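Local coordinates for mRNA nuclease HepT (Shewanella oneidensis MR-1, PDB 6M6U), which cleaves mRNA as the toxin of a type VII toxin-antitoxin system and is neutralised by its partner MntA, mostly through tri-AMPylation, at residues Gln44-Ala49 and Glu121-Phe126; Thr74-Ala77 and Leu81-Gln84. All coordinates share one frame; numbering follows the deposited sequence.

Interaction 1: Gln44-Ala49 and Glu121-Phe126; sequences QRCCEA and EDFEQF
Cys46 and Cys47 of Gln44-Ala49 meet one aromatic ring, that of Phe123, and they take different parts of it: the first lies over a face, the second at the edge. Cys46 CB stands 3.8 Å from the centroid of the Phe123 ring and 17° off the ring normal, a CH-pi contact displaced toward the CZ-CE2 side. Its SG lies over the same face, 4.6 Å from the Phe123 centroid, and makes a sulfur-aromatic contact there. Cys47 is turned differently. Its CB points away from Glu121-Phe126, but a first torsion that puts SG anti to the carbonyl carbon (chi1 -73°) turns the sulfur toward Phe123, and Cys47 SG reaches the ring rim near its plane, 4.0 Å from Phe123 CZ. At 80° off the normal this second sulfur-aromatic contact is edge-on, where the sulfur meets the ring hydrogens and not the pi cloud. From the other helix the Phe123 ring reaches over with CZ foremost, 3.7 Å from Cys46 CB. No hydrogen bond joins the two segments; the join is apolar, and the backbones stay 7.5 Å apart between the CA atoms of Cys46 and Phe123. Glu48, on the same turn but outside the contact, has OE2 in a salt bridge with Arg97, probably an active-site residue as in related enzymes, and hydrogen-bonded to His113 of the MntA chain. The contact joins helix 33-60 to helix 120-131 in the core of this all-helical HepT-like fold, where helix 3-23 touches Phe123 and Cys46 through Ile16 and Cys15, and helix 84-102 packs against Phe123 through Met93.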
ATOM      1  N   GLN B  44     -20.887 -33.757 -29.896  1.00 51.57           N
ATOM      2  CA  GLN B  44     -20.085 -32.839 -29.095  1.00 50.03           C
ATOM      3  C   GLN B  44     -18.802 -33.505 -28.616  1.00 49.17           C
ATOM      4  O   GLN B  44     -17.713 -32.926 -28.714  1.00 46.44           O
ATOM      5  CB  GLN B  44     -20.905 -32.337 -27.910  1.00 46.12           C
ATOM      6  CG  GLN B  44     -20.096 -31.574 -26.882  1.00 46.14           C
ATOM      7  CD  GLN B  44     -20.962 -31.006 -25.786  1.00 50.83           C
ATOM      8  OE1 GLN B  44     -21.533 -29.928 -25.932  1.00 47.14           O
ATOM      9  NE2 GLN B  44     -21.079 -31.738 -24.679  1.00 56.76           N
ATOM     10  N   ARG B  45     -18.913 -34.730 -28.097  1.00 51.43           N
ATOM     11  CA  ARG B  45     -17.735 -35.453 -27.626  1.00 53.06           C
ATOM     12  C   ARG B  45     -16.754 -35.704 -28.764  1.00 56.62           C
ATOM     13  O   ARG B  45     -15.535 -35.594 -28.577  1.00 61.01           O
ATOM     14  CB  ARG B  45     -18.164 -36.767 -26.970  1.00 56.62           C
ATOM     15  CG  ARG B  45     -18.931 -36.568 -25.672  1.00 60.51           C
ATOM     16  CD  ARG B  45     -19.573 -37.839 -25.182  1.00 69.73           C
ATOM     17  NE  ARG B  45     -19.996 -37.696 -23.782  1.00 78.71           N
ATOM     18  CZ  ARG B  45     -20.766 -38.563 -23.113  1.00 78.45           C
ATOM     19  NH1 ARG B  45     -21.208 -39.651 -23.722  1.00 75.80           N
ATOM     20  NH2 ARG B  45     -21.062 -38.327 -21.843  1.00 76.95           N
ATOM     21  N   CYS B  46     -17.266 -36.046 -29.950  1.00 56.91           N
ATOM     22  CA  CYS B  46     -16.402 -36.159 -31.123  1.00 55.28           C
ATOM     23  C   CYS B  46     -15.703 -34.840 -31.421  1.00 50.47           C
ATOM     24  O   CYS B  46     -14.501 -34.819 -31.709  1.00 49.32           O
ATOM     25  CB  CYS B  46     -17.209 -36.611 -32.342  1.00 56.26           C
ATOM     26  SG  CYS B  46     -17.658 -38.354 -32.363  1.00 59.08           S
ATOM     27  N   CYS B  47     -16.444 -33.729 -31.371  1.00 53.04           N
ATOM     28  CA  CYS B  47     -15.844 -32.430 -31.654  1.00 53.97           C
ATOM     29  C   CYS B  47     -14.788 -32.076 -30.616  1.00 54.71           C
ATOM     30  O   CYS B  47     -13.703 -31.597 -30.965  1.00 56.85           O
ATOM     31  CB  CYS B  47     -16.923 -31.348 -31.708  1.00 57.02           C
ATOM     32  SG  CYS B  47     -17.966 -31.405 -33.178  1.00 66.87           S
ATOM     33  N   GLU B  48     -15.079 -32.315 -29.335  1.00 53.07           N
ATOM     34  CA  GLU B  48     -14.116 -31.977 -28.294  1.00 53.41           C
ATOM     35  C   GLU B  48     -12.867 -32.840 -28.400  1.00 51.57           C
ATOM     36  O   GLU B  48     -11.755 -32.362 -28.153  1.00 48.18           O
ATOM     37  CB  GLU B  48     -14.757 -32.112 -26.914  1.00 56.65           C
ATOM     38  CG  GLU B  48     -15.723 -30.984 -26.589  1.00 65.11           C
ATOM     39  CD  GLU B  48     -15.032 -29.631 -26.515  1.00 73.09           C
ATOM     40  OE1 GLU B  48     -13.898 -29.560 -25.990  1.00 75.36           O
ATOM     41  OE2 GLU B  48     -15.620 -28.637 -26.995  1.00 74.41           O
ATOM     42  N   ALA B  49     -13.025 -34.108 -28.781  1.00 48.79           N
ATOM     43  CA  ALA B  49     -11.851 -34.951 -28.975  1.00 50.48           C
ATOM     44  C   ALA B  49     -11.014 -34.465 -30.154  1.00 53.09           C
ATOM     45  O   ALA B  49      -9.778 -34.478 -30.091  1.00 54.51           O
ATOM     46  CB  ALA B  49     -12.276 -36.406 -29.165  1.00 51.64           C
ATOM     47  N   GLU B 121     -17.597 -39.184 -41.744  1.00 78.56           N
ATOM     48  CA  GLU B 121     -16.317 -39.515 -42.364  1.00 79.65           C
ATOM     49  C   GLU B 121     -15.269 -38.435 -42.125  1.00 72.53           C
ATOM     50  O   GLU B 121     -14.070 -38.727 -42.168  1.00 68.50           O
ATOM     51  CB  GLU B 121     -16.501 -39.739 -43.866  1.00 85.86           C
ATOM     52  CG  GLU B 121     -16.837 -41.173 -44.260  1.00 95.67           C
ATOM     53  CD  GLU B 121     -18.295 -41.538 -44.028  1.00103.93           C
ATOM     54  OE1 GLU B 121     -18.664 -42.695 -44.317  1.00107.76           O
ATOM     55  OE2 GLU B 121     -19.072 -40.675 -43.565  1.00106.62           O
ATOM     56  N   ASP B 122     -15.694 -37.188 -41.890  1.00 71.94           N
ATOM     57  CA  ASP B 122     -14.738 -36.121 -41.601  1.00 71.49           C
ATOM     58  C   ASP B 122     -13.945 -36.421 -40.336  1.00 65.33           C
ATOM     59  O   ASP B 122     -12.724 -36.235 -40.301  1.00 66.10           O
ATOM     60  CB  ASP B 122     -15.459 -34.778 -41.475  1.00 75.21           C
ATOM     61  CG  ASP B 122     -16.139 -34.354 -42.765  1.00 81.42           C
ATOM     62  OD1 ASP B 122     -15.748 -34.857 -43.840  1.00 88.19           O
ATOM     63  OD2 ASP B 122     -17.062 -33.512 -42.703  1.00 78.82           O
ATOM     64  N   PHE B 123     -14.625 -36.891 -39.287  1.00 63.62           N
ATOM     65  CA  PHE B 123     -13.931 -37.328 -38.081  1.00 64.94           C
ATOM     66  C   PHE B 123     -12.941 -38.444 -38.386  1.00 69.43           C
ATOM     67  O   PHE B 123     -11.809 -38.432 -37.891  1.00 69.70           O
ATOM     68  CB  PHE B 123     -14.942 -37.794 -37.033  1.00 64.57           C
ATOM     69  CG  PHE B 123     -15.821 -36.702 -36.498  1.00 64.97           C
ATOM     70  CD1 PHE B 123     -15.282 -35.489 -36.098  1.00 57.93           C
ATOM     71  CD2 PHE B 123     -17.193 -36.890 -36.392  1.00 68.78           C
ATOM     72  CE1 PHE B 123     -16.090 -34.485 -35.601  1.00 54.62           C
ATOM     73  CE2 PHE B 123     -18.009 -35.887 -35.896  1.00 68.09           C
ATOM     74  CZ  PHE B 123     -17.454 -34.681 -35.501  1.00 64.79           C
ATOM     75  N   GLU B 124     -13.354 -39.420 -39.198  1.00 75.08           N
ATOM     76  CA  GLU B 124     -12.479 -40.545 -39.514  1.00 75.31           C
ATOM     77  C   GLU B 124     -11.340 -40.117 -40.432  1.00 70.92           C
ATOM     78  O   GLU B 124     -10.209 -40.598 -40.292  1.00 70.00           O
ATOM     79  CB  GLU B 124     -13.294 -41.675 -40.142  1.00 78.88           C
ATOM     80  CG  GLU B 124     -14.591 -41.952 -39.400  1.00 83.56           C
ATOM     81  CD  GLU B 124     -14.904 -43.428 -39.289  1.00 90.14           C
ATOM     82  OE1 GLU B 124     -15.569 -43.966 -40.197  1.00 92.22           O
ATOM     83  OE2 GLU B 124     -14.477 -44.049 -38.292  1.00 93.26           O
ATOM     84  N   GLN B 125     -11.621 -39.209 -41.369  1.00 69.93           N
ATOM     85  CA  GLN B 125     -10.565 -38.649 -42.207  1.00 71.38           C
ATOM     86  C   GLN B 125      -9.555 -37.870 -41.369  1.00 73.20           C
ATOM     87  O   GLN B 125      -8.344 -37.951 -41.606  1.00 74.83           O
ATOM     88  CB  GLN B 125     -11.188 -37.757 -43.281  1.00 74.75           C
ATOM     89  CG  GLN B 125     -10.228 -37.250 -44.343  1.00 79.08           C
ATOM     90  CD  GLN B 125     -10.919 -36.367 -45.367  1.00 79.83           C
ATOM     91  OE1 GLN B 125     -12.138 -36.435 -45.543  1.00 79.01           O
ATOM     92  NE2 GLN B 125     -10.144 -35.526 -46.043  1.00 79.33           N
ATOM     93  N   PHE B 126     -10.037 -37.116 -40.378  1.00 71.46           N
ATOM     94  CA  PHE B 126      -9.142 -36.401 -39.472  1.00 68.13           C
ATOM     95  C   PHE B 126      -8.297 -37.370 -38.652  1.00 69.81           C
ATOM     96  O   PHE B 126      -7.109 -37.124 -38.416  1.00 66.65           O
ATOM     97  CB  PHE B 126      -9.968 -35.486 -38.564  1.00 65.70           C
ATOM     98  CG  PHE B 126      -9.164 -34.755 -37.533  1.00 67.46           C
ATOM     99  CD1 PHE B 126      -8.358 -33.688 -37.890  1.00 70.08           C
ATOM    100  CD2 PHE B 126      -9.239 -35.113 -36.198  1.00 68.64           C
ATOM    101  CE1 PHE B 126      -7.627 -33.003 -36.935  1.00 69.25           C
ATOM    102  CE2 PHE B 126      -8.509 -34.432 -35.238  1.00 65.54           C
ATOM    103  CZ  PHE B 126      -7.704 -33.375 -35.608  1.00 65.51           C
TER

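Interaction 2: Thr74-Ala77 and Leu81-Gln84; sequences TLLA and LITQ
A helix C-terminus and the short connection to the next helix make up this contact: the chain leaves helix 69-78, turns, and runs back past its last turn before helix 84-102 begins. Leu81 N donates to Leu76 O, a 3.0 Å bond with an N-H...O angle of 160°, which ties the returning chain to a carbonyl near the helix end. One residue on, the Ile82 carbonyl accepts a CA-H...O contact from Ala77, with Ala77 CA 3.5 Å from Ile82 O. Beside these links the Ile82 side chain packs on the helix. Its CG1 lies between the backbone N and the carbonyl carbon (chi1 59°), which lays the CG1-CD1 arm against Leu76, with Ile82 CG1 3.9 Å from Leu76 CB. Leu76 itself faces helix 33-60, touching Ala54 and Ile57, while Leu81 spreads over Gln61 and Leu63. Thr83 is the N-cap of helix 84-102, its OG1 bonded to Leu86 N. Gln84, in the first turn of that helix, folds its chain at chi2 (74°), and the amide oxygen Gln84 OE1 comes to rest 3.7 Å from the methyl Ala77 CB.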
ATOM      1  N   THR B  74      -7.871 -24.051 -38.080  1.00 58.27           N
ATOM      2  CA  THR B  74      -7.288 -23.142 -39.061  1.00 60.40           C
ATOM      3  C   THR B  74      -5.766 -23.185 -39.016  1.00 66.21           C
ATOM      4  O   THR B  74      -5.112 -23.243 -40.063  1.00 74.29           O
ATOM      5  CB  THR B  74      -7.792 -21.718 -38.823  1.00 59.58           C
ATOM      6  OG1 THR B  74      -9.211 -21.671 -39.021  1.00 66.65           O
ATOM      7  CG2 THR B  74      -7.123 -20.745 -39.776  1.00 58.04           C
ATOM      8  N   LEU B  75      -5.183 -23.181 -37.811  1.00 59.83           N
ATOM      9  CA  LEU B  75      -3.727 -23.197 -37.690  1.00 55.58           C
ATOM     10  C   LEU B  75      -3.132 -24.499 -38.218  1.00 54.59           C
ATOM     11  O   LEU B  75      -2.044 -24.497 -38.803  1.00 55.41           O
ATOM     12  CB  LEU B  75      -3.304 -22.972 -36.239  1.00 54.03           C
ATOM     13  CG  LEU B  75      -3.514 -21.564 -35.663  1.00 61.83           C
ATOM     14  CD1 LEU B  75      -2.992 -21.484 -34.232  1.00 61.81           C
ATOM     15  CD2 LEU B  75      -2.839 -20.507 -36.529  1.00 66.56           C
ATOM     16  N   LEU B  76      -3.818 -25.626 -38.008  1.00 51.93           N
ATOM     17  CA  LEU B  76      -3.339 -26.886 -38.573  1.00 56.71           C
ATOM     18  C   LEU B  76      -3.334 -26.843 -40.095  1.00 61.55           C
ATOM     19  O   LEU B  76      -2.444 -27.414 -40.739  1.00 61.70           O
ATOM     20  CB  LEU B  76      -4.194 -28.054 -38.089  1.00 53.25           C
ATOM     21  CG  LEU B  76      -4.237 -28.341 -36.587  1.00 54.38           C
ATOM     22  CD1 LEU B  76      -5.275 -29.414 -36.304  1.00 52.96           C
ATOM     23  CD2 LEU B  76      -2.865 -28.775 -36.081  1.00 56.70           C
ATOM     24  N   ALA B  77      -4.327 -26.174 -40.691  1.00 63.64           N
ATOM     25  CA  ALA B  77      -4.418 -26.121 -42.147  1.00 67.32           C
ATOM     26  C   ALA B  77      -3.342 -25.220 -42.739  1.00 66.25           C
ATOM     27  O   ALA B  77      -2.759 -25.544 -43.780  1.00 65.01           O
ATOM     28  CB  ALA B  77      -5.810 -25.649 -42.569  1.00 66.97           C
ATOM     29  N   LEU B  81      -1.015 -29.575 -42.239  1.00 83.38           N
ATOM     30  CA  LEU B  81      -1.165 -30.861 -41.576  1.00 74.43           C
ATOM     31  C   LEU B  81      -2.556 -31.447 -41.766  1.00 68.17           C
ATOM     32  O   LEU B  81      -2.720 -32.667 -41.667  1.00 64.79           O
ATOM     33  CB  LEU B  81      -0.829 -30.733 -40.086  1.00 70.47           C
ATOM     34  CG  LEU B  81       0.425 -29.887 -39.804  1.00 69.82           C
ATOM     35  CD1 LEU B  81       0.724 -29.823 -38.309  1.00 65.70           C
ATOM     36  CD2 LEU B  81       1.651 -30.401 -40.579  1.00 70.73           C
ATOM     37  N   ILE B  82      -3.550 -30.611 -42.052  1.00 64.41           N
ATOM     38  CA  ILE B  82      -4.827 -31.054 -42.594  1.00 64.53           C
ATOM     39  C   ILE B  82      -5.128 -30.203 -43.817  1.00 69.41           C
ATOM     40  O   ILE B  82      -4.650 -29.069 -43.940  1.00 71.59           O
ATOM     41  CB  ILE B  82      -5.993 -30.968 -41.580  1.00 61.49           C
ATOM     42  CG1 ILE B  82      -6.176 -29.532 -41.079  1.00 64.80           C
ATOM     43  CG2 ILE B  82      -5.773 -31.935 -40.430  1.00 55.79           C
ATOM     44  CD1 ILE B  82      -7.378 -29.359 -40.161  1.00 67.88           C
ATOM     45  N   THR B  83      -5.916 -30.759 -44.729  1.00 72.22           N
ATOM     46  CA  THR B  83      -6.291 -30.028 -45.927  1.00 73.93           C
ATOM     47  C   THR B  83      -7.219 -28.874 -45.568  1.00 80.60           C
ATOM     48  O   THR B  83      -7.920 -28.904 -44.554  1.00 82.00           O
ATOM     49  CB  THR B  83      -6.976 -30.959 -46.926  1.00 66.43           C
ATOM     50  OG1 THR B  83      -8.275 -31.307 -46.436  1.00 66.21           O
ATOM     51  CG2 THR B  83      -6.158 -32.227 -47.110  1.00 60.68           C
ATOM     52  N   GLN B  84      -7.199 -27.837 -46.404  1.00 85.08           N
ATOM     53  CA  GLN B  84      -8.163 -26.753 -46.242  1.00 88.21           C
ATOM     54  C   GLN B  84      -9.608 -27.234 -46.309  1.00 88.06           C
ATOM     55  O   GLN B  84     -10.430 -26.732 -45.523  1.00 87.84           O
ATOM     56  CB  GLN B  84      -7.900 -25.658 -47.286  1.00 94.27           C
ATOM     57  CG  GLN B  84      -8.759 -24.420 -47.105  1.00100.13           C
ATOM     58  CD  GLN B  84      -8.314 -23.579 -45.926  1.00105.57           C
ATOM     59  OE1 GLN B  84      -7.182 -23.702 -45.458  1.00108.08           O
ATOM     60  NE2 GLN B  84      -9.207 -22.726 -45.434  1.00105.56           N
TER

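How the interactions relate
Interaction 1 is buried near the centre of the chain, about 3 Å from it; interaction 2 is only partly buried and lies farther out, about 15 Å from that centre, and their own centres are about 15 Å apart. They touch directly: Phe126 CD1 of helix 120-131 packs 4.0 Å from Ile82 CG2, on the other branch from the arm that meets Leu76. Helix 33-60 serves both, receiving Phe123 at one level and Leu76 farther along. Interaction 1 lies near the probable catalytic residues, with the Cys47 side chain about 4 Å from that of Arg97 and about 10 Å from that of His102; interaction 2 lies away from them.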